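Local coordinates for protein iron dependent repressor (Sulfolobus solfataricus, PDB 2X4H) that probably acts as a metal-responsive, DNA-binding transcription factor of the DtxR/MntR family and binds several zinc ions, at residues C[13-18]-C[53-58]; C[19-24]-C[38-43]; C[32-37]-C[61-66]; C[36-39]-C[44-47]; C[90-95]-C[100-105]. All blocks are in the same frame, centred on the assembly; numbering follows the deposited sequence.

Interaction 1: residues C[13-18]-C[53-58]; sequences RREFSY and SHLEEK. With ZN (zinc ion), chain K; ZN (zinc ion), chain L.
Glu15 and Lys58 reach toward each other, each with CG anti to its own carbonyl carbon (chi1 -78° in the glutamate); the glutamate is extended, while the lysine bends at chi3 (83°) toward the carboxylate. Lys58 NZ gives a hydrogen bond of 2.7 Å to Glu15 OE1, on the syn side and 17° out of the carboxylate plane, and a weak one of 2.8 Å to Glu15 OE2, completing a salt bridge. Glu15 OE2 also binds a zinc ion at 2.1 Å, alongside Glu51 and, from the second subunit, His54 and Glu50. Closer to the glutamate's backbone, Leu55 runs alongside, pointing the other way, its CD2 3.6 Å from Glu15 CG and its CD1 4.0 Å from Tyr18 CB. The contact joins helix 13-27 to the C-terminal part of helix 45-57 in the N-terminal DNA-binding domain, where His54 NE2 binds a second zinc ion at 2.0 Å. A methionine replacing Lys58 would probably leave Glu15 OE1 without its ammonium mate and the carboxylate freer to turn. Ser12 N also holds OE1, Asn10 O accepts from Lys58 NZ, and in this second shell the lysine's charge probably offsets part of the negative charge round the metal.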
# COMPACT_ATOMS: atom_id res chain seq x y z
N ARG C 13 3.29 12.04 5.02
CA ARG C 13 2.59 13.12 5.67
C ARG C 13 1.07 12.91 5.65
O ARG C 13 0.39 13.18 6.64
CB ARG C 13 3.01 14.39 4.95
CG ARG C 13 2.25 15.64 5.29
CD ARG C 13 2.70 16.26 6.55
NE ARG C 13 4.14 16.51 6.60
CZ ARG C 13 4.74 16.89 7.71
NH1 ARG C 13 4.02 17.06 8.81
NH2 ARG C 13 6.03 17.07 7.74
N ARG C 14 0.53 12.41 4.55
CA ARG C 14 -0.89 12.12 4.47
C ARG C 14 -1.29 10.99 5.41
O ARG C 14 -2.33 11.06 6.04
CB ARG C 14 -1.29 11.75 3.05
CG ARG C 14 -1.27 12.93 2.12
CD ARG C 14 -1.05 12.47 0.67
NE ARG C 14 -1.10 13.59 -0.26
CZ ARG C 14 -0.10 14.45 -0.45
NH1 ARG C 14 1.05 14.33 0.21
NH2 ARG C 14 -0.25 15.45 -1.30
N GLU C 15 -0.44 9.96 5.48
CA GLU C 15 -0.63 8.87 6.42
C GLU C 15 -0.63 9.36 7.85
O GLU C 15 -1.48 8.95 8.67
CB GLU C 15 0.45 7.80 6.23
CG GLU C 15 0.22 6.88 5.02
CD GLU C 15 1.43 6.02 4.68
OE1 GLU C 15 2.53 6.32 5.15
OE2 GLU C 15 1.30 5.02 3.94
N PHE C 16 0.30 10.26 8.15
CA PHE C 16 0.33 10.92 9.43
C PHE C 16 -1.02 11.51 9.83
O PHE C 16 -1.49 11.28 10.94
CB PHE C 16 1.39 12.02 9.39
CG PHE C 16 1.65 12.66 10.71
CD1 PHE C 16 2.12 11.92 11.77
CD2 PHE C 16 1.49 14.03 10.86
CE1 PHE C 16 2.40 12.52 12.98
CE2 PHE C 16 1.78 14.64 12.07
CZ PHE C 16 2.22 13.88 13.13
N SER C 17 -1.64 12.28 8.93
CA SER C 17 -2.99 12.83 9.15
C SER C 17 -4.04 11.77 9.45
O SER C 17 -4.88 11.95 10.34
CB SER C 17 -3.43 13.66 7.94
OG SER C 17 -2.77 14.90 7.95
N TYR C 18 -4.01 10.67 8.70
CA TYR C 18 -4.91 9.55 8.95
C TYR C 18 -4.74 9.07 10.37
O TYR C 18 -5.71 8.93 11.09
CB TYR C 18 -4.63 8.38 8.00
CG TYR C 18 -5.41 8.38 6.72
CD1 TYR C 18 -5.12 9.30 5.71
CD2 TYR C 18 -6.39 7.42 6.48
CE1 TYR C 18 -5.83 9.30 4.50
CE2 TYR C 18 -7.10 7.40 5.28
CZ TYR C 18 -6.81 8.34 4.30
OH TYR C 18 -7.52 8.31 3.12
N SER C 53 -6.32 -0.02 4.18
CA SER C 53 -5.80 -1.38 3.96
C SER C 53 -4.30 -1.38 3.72
O SER C 53 -3.60 -2.29 4.16
CB SER C 53 -6.57 -2.14 2.84
OG SER C 53 -6.41 -1.53 1.59
N HIS C 54 -3.78 -0.33 3.10
CA HIS C 54 -2.33 -0.11 3.05
C HIS C 54 -1.68 0.16 4.40
O HIS C 54 -0.56 -0.30 4.65
CB HIS C 54 -1.99 0.99 2.06
CG HIS C 54 -2.21 0.58 0.63
ND1 HIS C 54 -1.58 -0.52 0.09
CD2 HIS C 54 -2.97 1.10 -0.35
CE1 HIS C 54 -1.95 -0.65 -1.17
NE2 HIS C 54 -2.80 0.31 -1.46
N LEU C 55 -2.36 0.90 5.27
CA LEU C 55 -1.86 1.17 6.62
C LEU C 55 -1.88 -0.11 7.47
O LEU C 55 -1.00 -0.31 8.31
CB LEU C 55 -2.68 2.27 7.31
CG LEU C 55 -2.57 3.72 6.82
CD1 LEU C 55 -3.67 4.58 7.43
CD2 LEU C 55 -1.21 4.30 7.15
N GLU C 56 -2.88 -0.97 7.24
CA GLU C 56 -2.92 -2.29 7.89
C GLU C 56 -1.76 -3.16 7.38
O GLU C 56 -1.12 -3.84 8.17
CB GLU C 56 -4.30 -2.96 7.70
CG GLU C 56 -4.47 -4.25 8.48
CD GLU C 56 -5.94 -4.68 8.67
OE1 GLU C 56 -6.81 -4.28 7.86
OE2 GLU C 56 -6.22 -5.42 9.63
N GLU C 57 -1.45 -3.10 6.09
CA GLU C 57 -0.29 -3.82 5.52
C GLU C 57 1.05 -3.41 6.13
O GLU C 57 1.95 -4.22 6.26
CB GLU C 57 -0.19 -3.59 4.01
CG GLU C 57 -1.21 -4.33 3.20
CD GLU C 57 -1.12 -4.02 1.71
OE1 GLU C 57 -2.01 -4.47 0.96
OE2 GLU C 57 -0.16 -3.33 1.29
N LYS C 58 1.17 -2.13 6.47
CA LYS C 58 2.37 -1.59 7.15
C LYS C 58 2.39 -1.87 8.65
O LYS C 58 3.36 -1.54 9.31
CB LYS C 58 2.51 -0.08 6.91
CG LYS C 58 2.88 0.27 5.48
CD LYS C 58 2.60 1.74 5.11
CE LYS C 58 3.73 2.68 5.56
NZ LYS C 58 3.80 3.94 4.76
ZN ZN K . -0.30 5.30 2.55
ZN ZN L . -3.86 0.68 -3.08

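Interaction 2: residues C[19-24]-C[38-43]; sequences LLTIKR and AKDLKI
Thr21 faces both Asp40 and Leu41, and its two branches divide the work. With chi1 at -58°, CG2 stands opposite the backbone nitrogen and reaches Asp40, lying 3.9 Å from Asp40 CB and 3.6 Å from Asp40 OD1. The hydroxyl branch points to the leucine instead: Thr21 OG1 is 3.5 Å from Leu41 CD2, the two side chains lying alongside with opposite headings, while its polar need is met within its own helix by a hydrogen bond with Ser17 O. A glycine in place of Thr21 would probably open a gap beside Leu41 CD2 and the CB of Asp40, and leave Ser17 O without the hydroxyl.

Leu41 lies in the last turn of helix 34-41, where Lys42, with positive phi, forms a Schellman motif: Ile43 N bonds to Ala38 O at 2.9 Å, with a weak bond from Lys42 N to Lys39 O. This is the turn of the helix-turn-helix, here packed against helix 13-27, and Leu41 also touches Ser17 and Tyr18.

Nearer the solvent, Arg24 bends at chi3 and brings NH1 to 3.4 Å from Asp40 OD1. The guanidinium meets that oxygen at its edge, yet the two planes stand 77° apart. Asp40 OD1 also has a hydrogen bond with Tyr25 OH. At this length, and with no hydrogen bond across it, the salt bridge is likely to act mainly through electrostatic attraction.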
# COMPACT_ATOMS: atom_id res chain seq x y z
N LEU C 19 -3.49 8.81 10.76
CA LEU C 19 -3.21 8.22 12.06
C LEU C 19 -3.56 9.13 13.21
O LEU C 19 -3.95 8.65 14.27
CB LEU C 19 -1.74 7.81 12.20
CG LEU C 19 -1.21 6.75 11.23
CD1 LEU C 19 0.19 6.35 11.65
CD2 LEU C 19 -2.12 5.52 11.12
N LEU C 20 -3.41 10.44 13.03
CA LEU C 20 -3.79 11.39 14.08
C LEU C 20 -5.31 11.44 14.19
O LEU C 20 -5.84 11.63 15.28
CB LEU C 20 -3.24 12.79 13.81
CG LEU C 20 -1.74 12.97 14.08
CD1 LEU C 20 -1.17 14.16 13.32
CD2 LEU C 20 -1.49 13.10 15.58
N THR C 21 -6.01 11.25 13.07
CA THR C 21 -7.47 11.24 13.10
C THR C 21 -8.01 9.96 13.73
O THR C 21 -8.96 10.00 14.49
CB THR C 21 -8.07 11.36 11.71
OG1 THR C 21 -7.60 12.56 11.09
CG2 THR C 21 -9.57 11.39 11.81
N ILE C 22 -7.40 8.83 13.40
CA ILE C 22 -7.74 7.55 14.02
C ILE C 22 -7.44 7.60 15.54
O ILE C 22 -8.26 7.16 16.35
CB ILE C 22 -6.96 6.38 13.33
CG1 ILE C 22 -7.47 6.17 11.91
CG2 ILE C 22 -7.07 5.07 14.15
CD1 ILE C 22 -6.55 5.31 11.06
N LYS C 23 -6.30 8.15 15.92
CA LYS C 23 -5.91 8.23 17.35
C LYS C 23 -6.90 9.03 18.22
O LYS C 23 -7.13 8.68 19.37
CB LYS C 23 -4.48 8.79 17.51
CG LYS C 23 -3.89 8.67 18.93
CD LYS C 23 -2.49 9.25 18.99
CE LYS C 23 -1.88 9.18 20.40
NZ LYS C 23 -2.62 10.04 21.34
N ARG C 24 -7.47 10.09 17.67
CA ARG C 24 -8.44 10.92 18.39
C ARG C 24 -9.64 10.06 18.85
O ARG C 24 -9.99 10.06 20.02
CB ARG C 24 -8.89 12.10 17.51
CG ARG C 24 -9.72 13.17 18.21
CD ARG C 24 -10.46 14.09 17.22
NE ARG C 24 -9.59 14.78 16.25
CZ ARG C 24 -9.60 14.61 14.92
NH1 ARG C 24 -10.43 13.75 14.32
NH2 ARG C 24 -8.77 15.31 14.16
N ALA C 38 -13.28 9.81 7.00
CA ALA C 38 -13.48 10.42 5.70
C ALA C 38 -14.01 11.85 5.84
O ALA C 38 -13.50 12.77 5.20
CB ALA C 38 -14.45 9.58 4.87
N LYS C 39 -15.02 12.01 6.68
CA LYS C 39 -15.60 13.33 6.91
C LYS C 39 -14.63 14.28 7.62
O LYS C 39 -14.51 15.47 7.25
CB LYS C 39 -16.90 13.19 7.71
CG LYS C 39 -17.78 14.44 7.77
CD LYS C 39 -19.04 14.16 8.59
CE LYS C 39 -19.94 15.37 8.74
NZ LYS C 39 -21.29 14.96 9.25
N ASP C 40 -13.91 13.77 8.62
CA ASP C 40 -12.92 14.60 9.33
C ASP C 40 -11.84 15.14 8.38
O ASP C 40 -11.50 16.32 8.45
CB ASP C 40 -12.28 13.82 10.49
CG ASP C 40 -13.30 13.41 11.56
OD1 ASP C 40 -12.98 12.54 12.40
OD2 ASP C 40 -14.42 13.96 11.57
N LEU C 41 -11.34 14.30 7.48
CA LEU C 41 -10.30 14.70 6.51
C LEU C 41 -10.85 15.31 5.22
O LEU C 41 -10.08 15.73 4.36
CB LEU C 41 -9.40 13.50 6.18
CG LEU C 41 -8.59 12.95 7.36
CD1 LEU C 41 -7.93 11.64 6.97
CD2 LEU C 41 -7.56 14.01 7.86
N LYS C 42 -12.17 15.36 5.09
CA LYS C 42 -12.83 15.92 3.90
C LYS C 42 -12.44 15.17 2.63
O LYS C 42 -12.07 15.79 1.63
CB LYS C 42 -12.51 17.42 3.73
CG LYS C 42 -12.80 18.27 4.97
CD LYS C 42 -12.89 19.78 4.65
CE LYS C 42 -11.53 20.41 4.30
NZ LYS C 42 -11.09 20.10 2.90
N ILE C 43 -12.51 13.84 2.68
CA ILE C 43 -12.21 12.98 1.52
C ILE C 43 -13.20 11.81 1.39
O ILE C 43 -14.10 11.65 2.23
CB ILE C 43 -10.74 12.44 1.56
CG1 ILE C 43 -10.52 11.51 2.77
CG2 ILE C 43 -9.74 13.57 1.53
CD1 ILE C 43 -9.06 11.11 3.00

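Interaction 3: residues C[32-37]-C[61-66]; sequences AKINRI and VKKKED. With ZN (zinc ion), chain H.
Lys33 and Asp66 bring an ammonium and a flat carboxylate near each other without stacking or bonding: Lys33 NZ stays 4.4 Å from Asp66 OD1, beyond salt-bridge range. The lysine, bent at chi4, comes nearer to the backbone, with NZ 3.5 Å from Asp66 O. The other carboxylate oxygen, OD2, takes a weak hydrogen bond from Gly31 N. Next to it in the chain, the carboxylate of Glu65 turns to a zinc ion and grips it with both oxygens, OE1 at 2.2 Å and OE2 at 2.4 Å; Glu15, Glu51 and His54 of the third subunit bind the same ion, tying two copies of the protein together through the metal.

Here the hairpin of strands 61-64 and 67-70, the wing of a winged helix-turn-helix, approaches the start of helix 34-41. Lys33 is the N-cap residue of that helix, its carbonyl oxygen accepting a 3.1 Å bond from Ile37 N, and Ala32 just before it shares backbone hydrogen bonding with Val68 of the hairpin.

The second contact is made by Lys63. Its chain runs out from the strand and turns at chi4 (53°), crossing Ile34 at about a right angle; Lys63 NZ rests 3.5 Å from Ile34 CG1 and 3.8 Å from Ile34 CD1, van der Waals packing of the lysine's end on the isoleucine with no hydrogen bond. Ile34 also packs on Val68 of the hairpin, while Lys63 also touches Phe49 of helix 45-57.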
# COMPACT_ATOMS: atom_id res chain seq x y z
N ALA C 32 -12.12 4.03 15.08
CA ALA C 32 -12.35 5.05 14.05
C ALA C 32 -13.07 4.40 12.87
O ALA C 32 -12.47 3.58 12.17
CB ALA C 32 -11.03 5.64 13.60
N LYS C 33 -14.33 4.77 12.64
CA LYS C 33 -15.09 4.23 11.49
C LYS C 33 -14.66 4.90 10.18
O LYS C 33 -14.33 6.09 10.16
CB LYS C 33 -16.60 4.38 11.68
CG LYS C 33 -17.12 3.84 13.01
CD LYS C 33 -18.62 3.58 12.98
CE LYS C 33 -19.21 3.67 14.37
NZ LYS C 33 -18.26 3.15 15.40
N ILE C 34 -14.69 4.11 9.10
CA ILE C 34 -14.24 4.57 7.79
C ILE C 34 -14.85 5.90 7.41
O ILE C 34 -14.12 6.81 6.99
CB ILE C 34 -14.50 3.52 6.71
CG1 ILE C 34 -13.65 2.28 6.99
CG2 ILE C 34 -14.19 4.07 5.29
CD1 ILE C 34 -12.16 2.59 7.08
N ASN C 35 -16.14 6.06 7.64
CA ASN C 35 -16.83 7.29 7.20
C ASN C 35 -16.63 8.51 8.11
O ASN C 35 -16.77 9.65 7.67
CB ASN C 35 -18.29 6.98 6.96
CG ASN C 35 -18.46 5.90 5.92
OD1 ASN C 35 -18.27 6.14 4.73
ND2 ASN C 35 -18.75 4.68 6.36
N ARG C 36 -16.28 8.28 9.37
CA ARG C 36 -15.94 9.40 10.27
C ARG C 36 -14.57 9.96 9.91
O ARG C 36 -14.39 11.18 9.84
CB ARG C 36 -15.99 8.98 11.74
CG ARG C 36 -17.39 8.58 12.25
CD ARG C 36 -18.39 9.75 12.25
NE ARG C 36 -18.14 10.76 13.28
CZ ARG C 36 -17.81 12.04 13.07
NH1 ARG C 36 -17.64 12.52 11.85
NH2 ARG C 36 -17.64 12.85 14.12
N ILE C 37 -13.61 9.06 9.66
CA ILE C 37 -12.29 9.44 9.17
C ILE C 37 -12.40 10.25 7.89
O ILE C 37 -11.71 11.26 7.72
CB ILE C 37 -11.42 8.21 8.87
CG1 ILE C 37 -11.21 7.35 10.12
CG2 ILE C 37 -10.07 8.65 8.29
CD1 ILE C 37 -10.50 6.01 9.85
N VAL C 61 -2.06 0.18 11.53
CA VAL C 61 -3.43 0.05 12.02
C VAL C 61 -3.96 -1.39 11.97
O VAL C 61 -3.40 -2.27 11.30
CB VAL C 61 -4.42 0.96 11.27
CG1 VAL C 61 -3.96 2.41 11.33
CG2 VAL C 61 -4.60 0.50 9.85
N LYS C 62 -5.02 -1.60 12.74
CA LYS C 62 -5.79 -2.85 12.72
C LYS C 62 -7.24 -2.46 12.52
O LYS C 62 -7.78 -1.61 13.24
CB LYS C 62 -5.61 -3.64 14.02
N LYS C 63 -7.86 -3.05 11.51
CA LYS C 63 -9.25 -2.79 11.21
C LYS C 63 -10.00 -3.90 11.92
O LYS C 63 -9.71 -5.07 11.69
CB LYS C 63 -9.46 -2.83 9.70
CG LYS C 63 -10.79 -2.28 9.21
CD LYS C 63 -10.80 -2.27 7.66
CE LYS C 63 -12.18 -2.20 7.05
NZ LYS C 63 -12.99 -1.07 7.58
N LYS C 64 -10.91 -3.53 12.82
CA LYS C 64 -11.74 -4.47 13.58
C LYS C 64 -13.22 -4.18 13.28
O LYS C 64 -13.52 -3.35 12.42
CB LYS C 64 -11.43 -4.34 15.08
CG LYS C 64 -10.09 -4.99 15.48
CD LYS C 64 -9.43 -4.33 16.71
CE LYS C 64 -8.06 -4.95 17.01
NZ LYS C 64 -7.58 -4.59 18.36
N GLU C 65 -14.13 -4.86 13.96
CA GLU C 65 -15.56 -4.66 13.74
C GLU C 65 -16.04 -3.31 14.24
O GLU C 65 -17.02 -2.77 13.75
CB GLU C 65 -16.37 -5.72 14.47
CG GLU C 65 -16.05 -7.13 14.07
CD GLU C 65 -17.05 -8.10 14.64
OE1 GLU C 65 -17.10 -9.25 14.15
OE2 GLU C 65 -17.81 -7.71 15.54
N ASP C 66 -15.36 -2.82 15.27
CA ASP C 66 -15.62 -1.55 15.93
C ASP C 66 -15.19 -0.36 15.05
O ASP C 66 -15.68 0.75 15.23
CB ASP C 66 -14.79 -1.51 17.24
CG ASP C 66 -15.30 -0.48 18.25
OD1 ASP C 66 -16.38 0.12 18.02
OD2 ASP C 66 -14.64 -0.29 19.30
ZN ZN H . -18.87 -9.85 15.38

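Interaction 4: residues C[36-39]-C[44-47]; sequences RIAK and APSS
Pro45 packs against Ala38, and following its ring outward from CB tells most of the story. Pro45 CB is the ring atom farthest from the alanine methyl, 4.6 Å from Ala38 CB. One step on, Pro45 CG closes to 4.1 Å of Ala38 CB, and also touches the side chain of Asn35. Pro45 CD, the last carbon before the ring returns to the backbone, is again 4.1 Å from the same methyl, and Pro45 N, where the ring closes, is 4.0 Å from Ala38 CB. The methyl therefore lies against the ring broadside, with four of its five atoms nearly equidistant, and not against a single corner. The preceding carbonyl carbon, Ala44 C, is 4.2 Å from Ala38 CB, whereas the methyl of Ala44 itself points away.

The two segments belong to helices 34-41 and 45-57, which a short turn joins, the helix-turn-helix of this DNA-binding family. Ala44 occupies the N-cap of the second helix and Pro45 follows in its first turn, where a residue lacking an N-H costs no helical bond. The CA atoms of Ala38 and Pro45 come within 5.4 Å, a close approach to which the small alanine side chain is suited. Ala38 also touches Val48 one turn further along, and beyond the contact Ser46 packs on Arg14 of the second subunit.

No hydrogen bond or charge joins the segments here: these two segments meet by van der Waals contact, so the fit of a methyl to a rigid ring probably contributes to their spacing at the turn.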
# COMPACT_ATOMS: atom_id res chain seq x y z
N ARG C 36 -16.28 8.28 9.37
CA ARG C 36 -15.94 9.40 10.27
C ARG C 36 -14.57 9.96 9.91
O ARG C 36 -14.39 11.18 9.84
CB ARG C 36 -15.99 8.98 11.74
CG ARG C 36 -17.39 8.58 12.25
CD ARG C 36 -18.39 9.75 12.25
NE ARG C 36 -18.14 10.76 13.28
CZ ARG C 36 -17.81 12.04 13.07
NH1 ARG C 36 -17.64 12.52 11.85
NH2 ARG C 36 -17.64 12.85 14.12
N ILE C 37 -13.61 9.06 9.66
CA ILE C 37 -12.29 9.44 9.17
C ILE C 37 -12.40 10.25 7.89
O ILE C 37 -11.71 11.26 7.72
CB ILE C 37 -11.42 8.21 8.87
CG1 ILE C 37 -11.21 7.35 10.12
CG2 ILE C 37 -10.07 8.65 8.29
CD1 ILE C 37 -10.50 6.01 9.85
N ALA C 38 -13.28 9.81 7.00
CA ALA C 38 -13.48 10.42 5.70
C ALA C 38 -14.01 11.85 5.84
O ALA C 38 -13.50 12.77 5.20
CB ALA C 38 -14.45 9.58 4.87
N LYS C 39 -15.02 12.01 6.68
CA LYS C 39 -15.60 13.33 6.91
C LYS C 39 -14.63 14.28 7.62
O LYS C 39 -14.51 15.47 7.25
CB LYS C 39 -16.90 13.19 7.71
CG LYS C 39 -17.78 14.44 7.77
CD LYS C 39 -19.04 14.16 8.59
CE LYS C 39 -19.94 15.37 8.74
NZ LYS C 39 -21.29 14.96 9.25
N ALA C 44 -13.04 10.99 0.35
CA ALA C 44 -14.02 9.95 0.00
C ALA C 44 -13.80 8.65 0.80
O ALA C 44 -12.66 8.23 1.02
CB ALA C 44 -13.99 9.66 -1.47
N PRO C 45 -14.91 8.02 1.24
CA PRO C 45 -14.84 6.79 1.99
C PRO C 45 -14.04 5.69 1.33
O PRO C 45 -13.26 5.02 2.01
CB PRO C 45 -16.31 6.40 2.13
CG PRO C 45 -17.00 7.73 2.26
CD PRO C 45 -16.26 8.63 1.32
N SER C 46 -14.24 5.52 0.02
CA SER C 46 -13.51 4.53 -0.77
C SER C 46 -12.01 4.79 -0.68
O SER C 46 -11.23 3.86 -0.50
CB SER C 46 -13.97 4.59 -2.24
OG SER C 46 -13.61 5.83 -2.82
N SER C 47 -11.60 6.06 -0.79
CA SER C 47 -10.19 6.44 -0.57
C SER C 47 -9.72 6.08 0.84
O SER C 47 -8.62 5.56 1.01
CB SER C 47 -9.98 7.93 -0.82
OG SER C 47 -10.45 8.31 -2.11

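Interaction 5: residues C[90-95]-C[100-105]; sequences ILLVNI and QTACEY. With ZN (zinc ion), chain M.
Leu92 and Val93 both press on the methyl of Ala102, Leu92 through CB, 4.0 Å from Ala102 CB, and Val93 through CG2, 4.1 Å from that same carbon. With its CG anti to the carbonyl carbon (chi1 -64°), Leu92 carries CD1 on past the alanine, to 3.9 Å from Ala102 O and 4.2 Å from Tyr105 CB. The small alanine lets the CA atoms of Leu92 and Ala102 come within 5.9 Å, where the axes of 90-94 and 100-105 pass 9.1 Å apart at 139°, a roughly antiparallel helical hairpin in the metal-binding and dimerisation domain.

One shell further out, Thr101 CG2 lies over a face of the Tyr105 ring, toward its rim. Tyr105 OH is hydrogen-bonded to Glu116 of the fourth subunit, whose Ile117 packs on Leu92, so the pair borders a subunit interface. On another side of helix 99-107, Cys103 SG binds a zinc ion at 2.2 Å, together with a water, His85 and Glu89.

Because those last two ligands lie on helix 72-94 and the cysteine on its partner, metal bonds and apolar packing join the same two helices: the packing is nonpolar and undirected, whereas the zinc is likely to fix their relative placement more strictly.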
# COMPACT_ATOMS: atom_id res chain seq x y z
N ILE C 90 14.63 22.83 14.98
CA ILE C 90 15.63 23.37 15.87
C ILE C 90 16.96 23.57 15.16
O ILE C 90 17.59 24.63 15.33
CB ILE C 90 15.84 22.51 17.13
CG1 ILE C 90 14.64 22.68 18.07
CG2 ILE C 90 17.14 22.92 17.90
CD1 ILE C 90 14.62 21.76 19.27
N LEU C 91 17.38 22.57 14.38
CA LEU C 91 18.60 22.70 13.57
C LEU C 91 18.47 23.92 12.67
O LEU C 91 19.41 24.70 12.57
CB LEU C 91 18.88 21.45 12.73
CG LEU C 91 20.00 21.56 11.69
CD1 LEU C 91 21.34 21.79 12.35
CD2 LEU C 91 20.01 20.31 10.75
N LEU C 92 17.32 24.09 12.04
CA LEU C 92 17.15 25.13 11.03
C LEU C 92 17.16 26.51 11.66
O LEU C 92 17.81 27.44 11.14
CB LEU C 92 15.89 24.88 10.19
CG LEU C 92 15.90 23.59 9.36
CD1 LEU C 92 14.67 23.53 8.48
CD2 LEU C 92 17.16 23.45 8.51
N VAL C 93 16.52 26.65 12.82
CA VAL C 93 16.57 27.92 13.53
C VAL C 93 17.99 28.19 14.01
O VAL C 93 18.47 29.33 13.93
CB VAL C 93 15.52 27.98 14.67
CG1 VAL C 93 15.77 29.14 15.63
CG2 VAL C 93 14.11 28.06 14.08
N ASN C 94 18.69 27.16 14.48
CA ASN C 94 20.04 27.37 15.07
C ASN C 94 21.07 27.75 13.99
O ASN C 94 22.10 28.36 14.29
CB ASN C 94 20.56 26.14 15.81
CG ASN C 94 19.84 25.87 17.10
OD1 ASN C 94 18.91 26.60 17.50
ND2 ASN C 94 20.26 24.80 17.79
N ILE C 95 20.78 27.38 12.73
CA ILE C 95 21.67 27.78 11.64
C ILE C 95 21.17 29.01 10.91
O ILE C 95 21.68 29.33 9.85
CB ILE C 95 21.93 26.62 10.65
CG1 ILE C 95 20.72 26.33 9.76
CG2 ILE C 95 22.31 25.34 11.40
CD1 ILE C 95 20.95 25.17 8.79
N GLN C 100 9.06 30.27 11.12
CA GLN C 100 7.93 29.93 10.29
C GLN C 100 8.42 29.27 9.00
O GLN C 100 7.88 28.26 8.58
CB GLN C 100 7.06 31.14 10.00
CG GLN C 100 5.98 30.83 8.97
CD GLN C 100 4.60 31.19 9.44
OE1 GLN C 100 4.39 32.23 10.07
NE2 GLN C 100 3.63 30.32 9.12
N THR C 101 9.45 29.84 8.38
CA THR C 101 10.06 29.24 7.21
C THR C 101 10.69 27.89 7.56
O THR C 101 10.69 26.97 6.75
CB THR C 101 11.12 30.18 6.61
OG1 THR C 101 10.55 31.48 6.39
CG2 THR C 101 11.66 29.62 5.30
N ALA C 102 11.21 27.77 8.77
CA ALA C 102 11.74 26.50 9.26
C ALA C 102 10.66 25.42 9.32
O ALA C 102 10.90 24.29 8.95
CB ALA C 102 12.38 26.68 10.66
N CYS C 103 9.48 25.78 9.80
CA CYS C 103 8.38 24.85 9.90
C CYS C 103 7.99 24.34 8.50
O CYS C 103 7.86 23.14 8.29
CB CYS C 103 7.18 25.52 10.60
SG CYS C 103 5.88 24.36 11.09
N GLU C 104 7.84 25.27 7.56
CA GLU C 104 7.43 24.97 6.19
C GLU C 104 8.48 24.13 5.47
O GLU C 104 8.17 23.14 4.83
CB GLU C 104 7.16 26.27 5.42
CG GLU C 104 5.95 27.06 5.94
CD GLU C 104 5.96 28.55 5.57
OE1 GLU C 104 5.07 29.27 6.06
OE2 GLU C 104 6.85 29.00 4.81
N TYR C 105 9.75 24.50 5.60
CA TYR C 105 10.82 23.73 4.99
C TYR C 105 10.92 22.34 5.55
O TYR C 105 11.11 21.38 4.81
CB TYR C 105 12.16 24.40 5.22
CG TYR C 105 12.53 25.58 4.36
CD1 TYR C 105 11.84 25.92 3.20
CD2 TYR C 105 13.64 26.34 4.70
CE1 TYR C 105 12.25 27.01 2.41
CE2 TYR C 105 14.05 27.40 3.94
CZ TYR C 105 13.36 27.74 2.80
OH TYR C 105 13.81 28.82 2.06
ZN ZN M . 6.52 23.05 12.73
O HOH W 1 5.76 22.31 14.69

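How the interactions relate
Interactions 1 to 4 lie together in the N-terminal DNA-binding region, their centres 8 to 13 Å apart, whereas interaction 5 sits 26 to 36 Å from them in the metal-binding and dimerisation region, across the chain's centre. Interactions 2, 3 and 4 share helix 34-41, interactions 1 and 2 helix 13-27, and interactions 1 and 4 helix 45-57; interaction 3 adds strand 61-64. Along the chain, interactions 2 and 4 fall between the segments of interaction 1, interaction 3 alternates with interactions 1 and 2, and interaction 5 follows them all. The first four thus build one winged helix-turn-helix unit, with Tyr18 and Ile37 among the residues that knit them, while zinc sites accompany both regions.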